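Local coordinates for alginate lyase, family PL7 (Zobellia galactanivorans, PDB 3ZPY), which probably cleaves alginate as a polysaccharide lyase of family PL7, the chain here being its catalytic domain, at residues I17-T29 and Y42-D54. Residues are numbered along the deposited sequence; the frame is centred on the assembly and turned at random.
Sequences INSFIGSPGSSAT and YNTYSDDNYFYTD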
ATOM      1  N   ILE A  17      -4.670  -7.441  -8.279  1.00  5.48           N
ATOM      2  CA  ILE A  17      -3.745  -6.369  -8.702  1.00  5.38           C
ATOM      3  C   ILE A  17      -4.539  -5.141  -9.141  1.00  6.08           C
ATOM      4  O   ILE A  17      -5.256  -5.200 -10.141  1.00  7.77           O
ATOM      5  CB  ILE A  17      -2.846  -6.851  -9.849  1.00  6.23           C
ATOM      6  CG1 ILE A  17      -2.017  -8.017  -9.399  1.00  6.55           C
ATOM      7  CG2 ILE A  17      -1.880  -5.728 -10.240  1.00  6.47           C
ATOM      8  CD1 ILE A  17      -1.368  -8.715 -10.614  1.00  6.75           C
ATOM      9  N   ASN A  18      -4.367  -4.052  -8.326  1.00  6.20           N
ATOM     10  CA  ASN A  18      -4.921  -2.711  -8.672  1.00  6.31           C
ATOM     11  C   ASN A  18      -3.889  -1.957  -9.539  1.00  6.55           C
ATOM     12  O   ASN A  18      -2.751  -1.804  -9.129  1.00  6.94           O
ATOM     13  CB  ASN A  18      -5.185  -1.830  -7.434  1.00  8.34           C
ATOM     14  CG  ASN A  18      -5.979  -2.472  -6.318  1.00  8.07           C
ATOM     15  OD1 ASN A  18      -6.913  -3.266  -6.509  1.00 11.50           O
ATOM     16  ND2 ASN A  18      -5.657  -2.063  -5.149  1.00  8.71           N
ATOM     17  N   SER A  19      -4.209  -1.608 -10.801  1.00  5.67           N
ATOM     18  CA  SER A  19      -3.266  -0.932 -11.657  1.00  5.15           C
ATOM     19  C   SER A  19      -3.963  -0.096 -12.654  1.00  6.51           C
ATOM     20  O   SER A  19      -5.227   0.107 -12.590  1.00  8.25           O
ATOM     21  CB  SER A  19      -2.285  -1.953 -12.281  1.00  6.03           C
ATOM     22  OG  SER A  19      -1.167  -1.312 -12.834  1.00  6.22           O
ATOM     23  N   PHE A  20      -3.186   0.486 -13.564  1.00  7.88           N
ATOM     24  CA  PHE A  20      -3.723   1.384 -14.576  1.00  8.25           C
ATOM     25  C   PHE A  20      -3.383   0.849 -15.965  1.00  9.18           C
ATOM     26  O   PHE A  20      -2.408   0.080 -16.102  1.00  9.59           O
ATOM     27  CB  PHE A  20      -3.049   2.785 -14.471  1.00 10.45           C
ATOM     28  CG  PHE A  20      -3.631   3.648 -13.389  1.00  7.87           C
ATOM     29  CD1 PHE A  20      -3.226   3.489 -12.069  1.00  8.34           C
ATOM     30  CD2 PHE A  20      -4.611   4.642 -13.710  1.00  9.62           C
ATOM     31  CE1 PHE A  20      -3.834   4.216 -11.048  1.00  8.32           C
ATOM     32  CE2 PHE A  20      -5.191   5.365 -12.664  1.00 10.39           C
ATOM     33  CZ  PHE A  20      -4.761   5.200 -11.358  1.00  8.23           C
ATOM     34  N   ILE A  21      -4.149   1.283 -16.956  1.00 11.03           N
ATOM     35  CA  ILE A  21      -3.741   1.116 -18.323  1.00 12.84           C
ATOM     36  C   ILE A  21      -3.536   2.475 -18.977  1.00 12.96           C
ATOM     37  O   ILE A  21      -4.083   3.479 -18.499  1.00 15.52           O
ATOM     38  CB  ILE A  21      -4.713   0.218 -19.127  1.00 14.13           C
ATOM     39  CG1 ILE A  21      -6.051   0.897 -19.411  1.00 16.47           C
ATOM     40  CG2 ILE A  21      -4.833  -1.174 -18.519  1.00 15.44           C
ATOM     41  CD1 ILE A  21      -6.848   0.155 -20.488  1.00 17.66           C
ATOM     42  N   GLY A  22      -2.778   2.486 -20.071  1.00 13.03           N
ATOM     43  CA  GLY A  22      -2.522   3.711 -20.828  1.00 12.56           C
ATOM     44  C   GLY A  22      -1.241   4.338 -20.345  1.00 11.55           C
ATOM     45  O   GLY A  22      -0.708   3.964 -19.283  1.00 12.90           O
ATOM     46  N   SER A  23      -0.717   5.269 -21.130  1.00 13.96           N
ATOM     47  CA  SER A  23       0.477   6.017 -20.729  1.00 14.75           C
ATOM     48  C   SER A  23       0.207   6.823 -19.448  1.00 14.19           C
ATOM     49  O   SER A  23      -0.901   7.284 -19.257  1.00 12.53           O
ATOM     50  CB  SER A  23       0.952   6.955 -21.797  1.00 14.75           C
ATOM     51  OG  SER A  23       1.228   6.213 -22.927  1.00 25.19           O
ATOM     52  N   PRO A  24       1.220   6.986 -18.587  1.00 11.71           N
ATOM     53  CA  PRO A  24       0.957   7.785 -17.384  1.00 12.63           C
ATOM     54  C   PRO A  24       0.482   9.221 -17.720  1.00 12.65           C
ATOM     55  O   PRO A  24       1.074   9.930 -18.535  1.00 15.09           O
ATOM     56  CB  PRO A  24       2.265   7.782 -16.630  1.00 14.21           C
ATOM     57  CG  PRO A  24       2.907   6.506 -17.075  1.00 11.89           C
ATOM     58  CD  PRO A  24       2.539   6.322 -18.524  1.00 11.51           C
ATOM     59  N   GLY A  25      -0.553   9.678 -17.031  1.00 11.43           N
ATOM     60  CA  GLY A  25      -1.135  10.931 -17.372  1.00 13.06           C
ATOM     61  C   GLY A  25      -2.486  11.033 -16.703  1.00 12.03           C
ATOM     62  O   GLY A  25      -2.956  10.099 -16.114  1.00 13.25           O
ATOM     63  N   SER A  26      -3.135  12.180 -16.827  1.00 15.17           N
ATOM     64  CA  SER A  26      -4.418  12.386 -16.134  1.00 19.12           C
ATOM     65  C   SER A  26      -5.538  11.526 -16.750  1.00 18.84           C
ATOM     66  O   SER A  26      -6.551  11.295 -16.088  1.00 20.44           O
ATOM     67  CB  SER A  26      -4.792  13.863 -16.161  1.00 23.29           C
ATOM     68  OG  SER A  26      -4.743  14.250 -17.506  1.00 35.55           O
ATOM     69  N   SER A  27      -5.318  11.036 -17.988  1.00 17.12           N
ATOM     70  CA  SER A  27      -6.333  10.235 -18.699  1.00 18.95           C
ATOM     71  C   SER A  27      -6.118   8.702 -18.602  1.00 17.18           C
ATOM     72  O   SER A  27      -6.953   7.940 -19.158  1.00 20.65           O
ATOM     73  CB  SER A  27      -6.377  10.615 -20.175  1.00 24.53           C
ATOM     74  OG  SER A  27      -5.321   9.989 -20.913  1.00 33.52           O
ATOM     75  N   ALA A  28      -5.041   8.231 -17.951  1.00 13.45           N
ATOM     76  CA  ALA A  28      -4.883   6.789 -17.699  1.00 15.10           C
ATOM     77  C   ALA A  28      -6.095   6.237 -16.943  1.00 15.71           C
ATOM     78  O   ALA A  28      -6.799   6.946 -16.203  1.00 17.21           O
ATOM     79  CB  ALA A  28      -3.574   6.527 -16.942  1.00 13.75           C
ATOM     80  N   THR A  29      -6.363   4.963 -17.143  1.00 12.27           N
ATOM     81  CA  THR A  29      -7.615   4.356 -16.686  1.00 15.15           C
ATOM     82  C   THR A  29      -7.280   3.381 -15.562  1.00 11.57           C
ATOM     83  O   THR A  29      -6.499   2.443 -15.729  1.00 10.70           O
ATOM     84  CB  THR A  29      -8.317   3.620 -17.840  1.00 13.70           C
ATOM     85  OG1 THR A  29      -8.568   4.535 -18.920  1.00 20.21           O
ATOM     86  CG2 THR A  29      -9.702   3.091 -17.385  1.00 14.70           C
ATOM     87  N   TYR A  42      -3.275 -12.473 -15.536  1.00  7.71           N
ATOM     88  CA  TYR A  42      -2.628 -12.267 -14.289  1.00  6.93           C
ATOM     89  C   TYR A  42      -1.123 -12.676 -14.299  1.00  6.10           C
ATOM     90  O   TYR A  42      -0.262 -11.856 -13.870  1.00  7.63           O
ATOM     91  CB  TYR A  42      -3.352 -13.112 -13.194  1.00  6.24           C
ATOM     92  CG  TYR A  42      -2.918 -12.780 -11.780  1.00  7.34           C
ATOM     93  CD1 TYR A  42      -1.718 -13.248 -11.241  1.00  7.21           C
ATOM     94  CD2 TYR A  42      -3.720 -11.945 -11.027  1.00  7.91           C
ATOM     95  CE1 TYR A  42      -1.371 -12.942  -9.922  1.00  8.26           C
ATOM     96  CE2 TYR A  42      -3.399 -11.614  -9.700  1.00  7.21           C
ATOM     97  CZ  TYR A  42      -2.200 -12.079  -9.154  1.00  7.16           C
ATOM     98  OH  TYR A  42      -1.901 -11.732  -7.848  1.00  6.86           O
ATOM     99  N   ASN A  43      -0.805 -13.921 -14.764  1.00  8.34           N
ATOM    100  CA  ASN A  43       0.553 -14.385 -14.575  1.00  8.78           C
ATOM    101  C   ASN A  43       1.496 -13.839 -15.619  1.00  8.02           C
ATOM    102  O   ASN A  43       2.662 -14.117 -15.524  1.00 10.96           O
ATOM    103  CB  ASN A  43       0.647 -15.925 -14.550  1.00 12.31           C
ATOM    104  CG  ASN A  43       2.088 -16.451 -14.111  1.00 18.55           C
ATOM    105  OD1 ASN A  43       2.682 -16.008 -13.074  1.00 21.08           O
ATOM    106  ND2 ASN A  43       2.625 -17.403 -14.890  1.00 27.71           N
ATOM    107  N   THR A  44       1.035 -13.136 -16.628  1.00  6.94           N
ATOM    108  CA  THR A  44       1.929 -12.410 -17.556  1.00  6.97           C
ATOM    109  C   THR A  44       1.894 -10.893 -17.448  1.00  9.27           C
ATOM    110  O   THR A  44       2.691 -10.224 -18.109  1.00  9.33           O
ATOM    111  CB  THR A  44       1.709 -12.830 -18.999  1.00 10.81           C
ATOM    112  OG1 THR A  44       0.369 -12.491 -19.392  1.00 11.82           O
ATOM    113  CG2 THR A  44       1.804 -14.305 -19.204  1.00 11.63           C
ATOM    114  N   TYR A  45       1.022 -10.354 -16.610  1.00  8.63           N
ATOM    115  CA  TYR A  45       0.922  -8.894 -16.559  1.00  7.88           C
ATOM    116  C   TYR A  45       2.235  -8.203 -16.163  1.00  7.94           C
ATOM    117  O   TYR A  45       2.798  -8.485 -15.090  1.00  6.80           O
ATOM    118  CB  TYR A  45      -0.181  -8.461 -15.584  1.00  8.38           C
ATOM    119  CG  TYR A  45      -0.300  -6.961 -15.465  1.00  7.84           C
ATOM    120  CD1 TYR A  45      -0.391  -6.143 -16.597  1.00  8.79           C
ATOM    121  CD2 TYR A  45      -0.192  -6.352 -14.228  1.00  7.33           C
ATOM    122  CE1 TYR A  45      -0.486  -4.761 -16.476  1.00  9.53           C
ATOM    123  CE2 TYR A  45      -0.241  -4.966 -14.097  1.00  6.18           C
ATOM    124  CZ  TYR A  45      -0.336  -4.172 -15.213  1.00  6.94           C
ATOM    125  OH  TYR A  45      -0.415  -2.782 -15.075  1.00  8.27           O
ATOM    126  N   SER A  46       2.638  -7.208 -16.975  1.00  7.85           N
ATOM    127  CA  SER A  46       3.792  -6.376 -16.684  1.00  5.80           C
ATOM    128  C   SER A  46       3.617  -5.117 -17.523  1.00  6.87           C
ATOM    129  O   SER A  46       3.336  -5.218 -18.719  1.00  7.53           O
ATOM    130  CB  SER A  46       5.101  -7.125 -17.038  1.00  6.39           C
ATOM    131  OG  SER A  46       6.234  -6.360 -16.687  1.00  8.68           O
ATOM    132  N   ASP A  47       3.959  -3.975 -16.898  1.00  6.32           N
ATOM    133  CA  ASP A  47       3.944  -2.746 -17.622  1.00  6.46           C
ATOM    134  C   ASP A  47       5.033  -1.903 -16.967  1.00  6.52           C
ATOM    135  O   ASP A  47       4.929  -1.562 -15.798  1.00  5.98           O
ATOM    136  CB  ASP A  47       2.578  -2.053 -17.505  1.00  8.41           C
ATOM    137  CG  ASP A  47       2.484  -0.742 -18.236  1.00  8.01           C
ATOM    138  OD1 ASP A  47       3.508  -0.091 -18.586  1.00  9.09           O
ATOM    139  OD2 ASP A  47       1.349  -0.302 -18.480  1.00 10.06           O
ATOM    140  N   ASP A  48       6.057  -1.539 -17.717  1.00  7.46           N
ATOM    141  CA  ASP A  48       7.147  -0.774 -17.115  1.00  8.44           C
ATOM    142  C   ASP A  48       6.774   0.561 -16.608  1.00  7.74           C
ATOM    143  O   ASP A  48       7.534   1.127 -15.826  1.00  8.80           O
ATOM    144  CB  ASP A  48       8.244  -0.562 -18.198  1.00 11.34           C
ATOM    145  CG  ASP A  48       9.033  -1.813 -18.494  1.00 11.29           C
ATOM    146  OD1 ASP A  48       8.734  -2.895 -17.839  1.00 11.11           O
ATOM    147  OD2 ASP A  48       9.926  -1.763 -19.425  1.00 19.03           O
ATOM    148  N   ASN A  49       5.563   1.052 -16.946  1.00  7.31           N
ATOM    149  CA  ASN A  49       5.188   2.337 -16.398  1.00  6.41           C
ATOM    150  C   ASN A  49       4.669   2.189 -14.933  1.00  6.29           C
ATOM    151  O   ASN A  49       4.622   3.159 -14.188  1.00  6.04           O
ATOM    152  CB  ASN A  49       4.077   2.974 -17.192  1.00  7.65           C
ATOM    153  CG  ASN A  49       4.555   3.582 -18.524  1.00 10.91           C
ATOM    154  OD1 ASN A  49       3.923   3.367 -19.559  1.00 18.32           O
ATOM    155  ND2 ASN A  49       5.733   4.149 -18.516  1.00 11.01           N
ATOM    156  N   TYR A  50       4.183   0.976 -14.580  1.00  5.92           N
ATOM    157  CA  TYR A  50       3.389   0.769 -13.334  1.00  5.68           C
ATOM    158  C   TYR A  50       3.794  -0.389 -12.438  1.00  5.22           C
ATOM    159  O   TYR A  50       3.752  -0.281 -11.214  1.00  4.90           O
ATOM    160  CB  TYR A  50       1.898   0.538 -13.670  1.00  5.91           C
ATOM    161  CG  TYR A  50       1.269   1.688 -14.435  1.00  5.67           C
ATOM    162  CD1 TYR A  50       1.335   3.030 -13.953  1.00  6.98           C
ATOM    163  CD2 TYR A  50       0.690   1.464 -15.684  1.00  6.56           C
ATOM    164  CE1 TYR A  50       0.783   4.032 -14.715  1.00  8.36           C
ATOM    165  CE2 TYR A  50       0.126   2.472 -16.449  1.00  8.42           C
ATOM    166  CZ  TYR A  50       0.186   3.769 -15.974  1.00  7.12           C
ATOM    167  OH  TYR A  50      -0.394   4.787 -16.699  1.00  9.18           O
ATOM    168  N   PHE A  51       4.055  -1.533 -13.056  1.00  4.45           N
ATOM    169  CA  PHE A  51       4.071  -2.801 -12.338  1.00  4.52           C
ATOM    170  C   PHE A  51       4.977  -3.722 -13.113  1.00  4.59           C
ATOM    171  O   PHE A  51       4.582  -4.226 -14.191  1.00  5.61           O
ATOM    172  CB  PHE A  51       2.613  -3.381 -12.253  1.00  5.37           C
ATOM    173  CG  PHE A  51       2.542  -4.697 -11.474  1.00  4.99           C
ATOM    174  CD1 PHE A  51       2.540  -4.707 -10.073  1.00  7.16           C
ATOM    175  CD2 PHE A  51       2.446  -5.897 -12.154  1.00  5.49           C
ATOM    176  CE1 PHE A  51       2.441  -5.902  -9.380  1.00  7.68           C
ATOM    177  CE2 PHE A  51       2.323  -7.071 -11.462  1.00  6.46           C
ATOM    178  CZ  PHE A  51       2.316  -7.089 -10.100  1.00  7.20           C
ATOM    179  N   TYR A  52       6.190  -3.984 -12.548  1.00  4.01           N
ATOM    180  CA  TYR A  52       7.203  -4.671 -13.322  1.00  4.73           C
ATOM    181  C   TYR A  52       8.179  -5.322 -12.396  1.00  4.80           C
ATOM    182  O   TYR A  52       8.175  -5.099 -11.205  1.00  5.35           O
ATOM    183  CB  TYR A  52       7.864  -3.728 -14.368  1.00  4.99           C
ATOM    184  CG  TYR A  52       8.597  -2.544 -13.783  1.00  4.97           C
ATOM    185  CD1 TYR A  52       9.939  -2.695 -13.433  1.00  5.89           C
ATOM    186  CD2 TYR A  52       7.953  -1.332 -13.522  1.00  4.57           C
ATOM    187  CE1 TYR A  52      10.659  -1.629 -12.885  1.00  5.66           C
ATOM    188  CE2 TYR A  52       8.635  -0.247 -12.908  1.00  6.23           C
ATOM    189  CZ  TYR A  52      10.005  -0.449 -12.635  1.00  6.29           C
ATOM    190  OH  TYR A  52      10.705   0.556 -12.058  1.00  8.53           O
ATOM    191  N   THR A  53       9.083  -6.085 -12.996  1.00  4.92           N
ATOM    192  CA  THR A  53      10.107  -6.785 -12.158  1.00  4.95           C
ATOM    193  C   THR A  53      11.494  -6.740 -12.781  1.00  5.07           C
ATOM    194  O   THR A  53      11.599  -6.665 -14.034  1.00  7.00           O
ATOM    195  CB  THR A  53       9.688  -8.258 -11.831  1.00  4.90           C
ATOM    196  OG1 THR A  53      10.617  -8.811 -10.911  1.00  5.56           O
ATOM    197  CG2 THR A  53       9.592  -9.103 -13.093  1.00  6.43           C
ATOM    198  N   ASP A  54      12.536  -6.879 -11.932  1.00  5.26           N
ATOM    199  CA  ASP A  54      13.900  -7.153 -12.422  1.00  5.45           C
ATOM    200  C   ASP A  54      14.365  -8.500 -12.028  1.00  5.88           C
ATOM    201  O   ASP A  54      15.552  -8.780 -12.174  1.00  7.57           O
ATOM    202  CB  ASP A  54      14.872  -6.052 -11.890  1.00  5.85           C
ATOM    203  CG  ASP A  54      14.951  -6.052 -10.339  1.00  5.47           C
ATOM    204  OD1 ASP A  54      14.289  -6.942  -9.719  1.00  5.95           O
ATOM    205  OD2 ASP A  54      15.632  -5.166  -9.790  1.00  6.12           O
TER
HETATM  206  O   HOH W   1      -0.843  -1.548 -17.415  1.00  8.45           O
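Tyr50 reaches across to the loop that follows strand 15-21 and gives its phenolic hydrogen to a backbone carbonyl, with OH 2.7 Å from Gly22 O. The donor lies above the carbonyl plane, 39° out of it. Phe20 CB sits over one face of the Tyr50 ring, 3.9 Å from its centroid, in a CH-pi contact, while CB of the preceding Asn49 covers the opposite face. Pro24 rests against the Asn49 amide, with its CD 3.4 Å from Asn49 CG, and turns its CG to the Tyr50 ring. A leucine in place of Tyr50 would probably leave Gly22 O without its hydrogen-bond donor and the loop without this tether.

Beside this ring, Ser19 OG donates to Tyr45 OH at 2.8 Å, meeting the phenol at its edge. That hydroxyl passes its own hydrogen to a water, which in turn donates to Phe20 O and Asp47 OD2, so one water ties both segments together. Earlier in the strand, Ile17 has CG1 beside its backbone N (chi1 -61°), which carries CD1 over a face of Tyr42, 3.9 Å from the ring centroid; CD1 also comes within 4.1 Å of Phe51 CZ, and CG2 lies over one face of that ring. The Tyr42 hydroxyl is hydrogen-bonded to Trp15 O.

Behind these groups, Asp47 OD1 accepts from Asn49 N in an Asx turn, and Asp47 O takes both Tyr50 N and Phe51 N. Leu66 also packs on Phe20 and Tyr50. Facing Asp47 together, Tyr50 and Phe51 form a classic beta bulge at the start of strand 51-53. The contact thus sets strand 15-21 of one antiparallel sheet, and the loop after it, against the loop leading into strand 51-53, outermost in the other, in the beta-jelly-roll sandwich of PL7 alginate lyases.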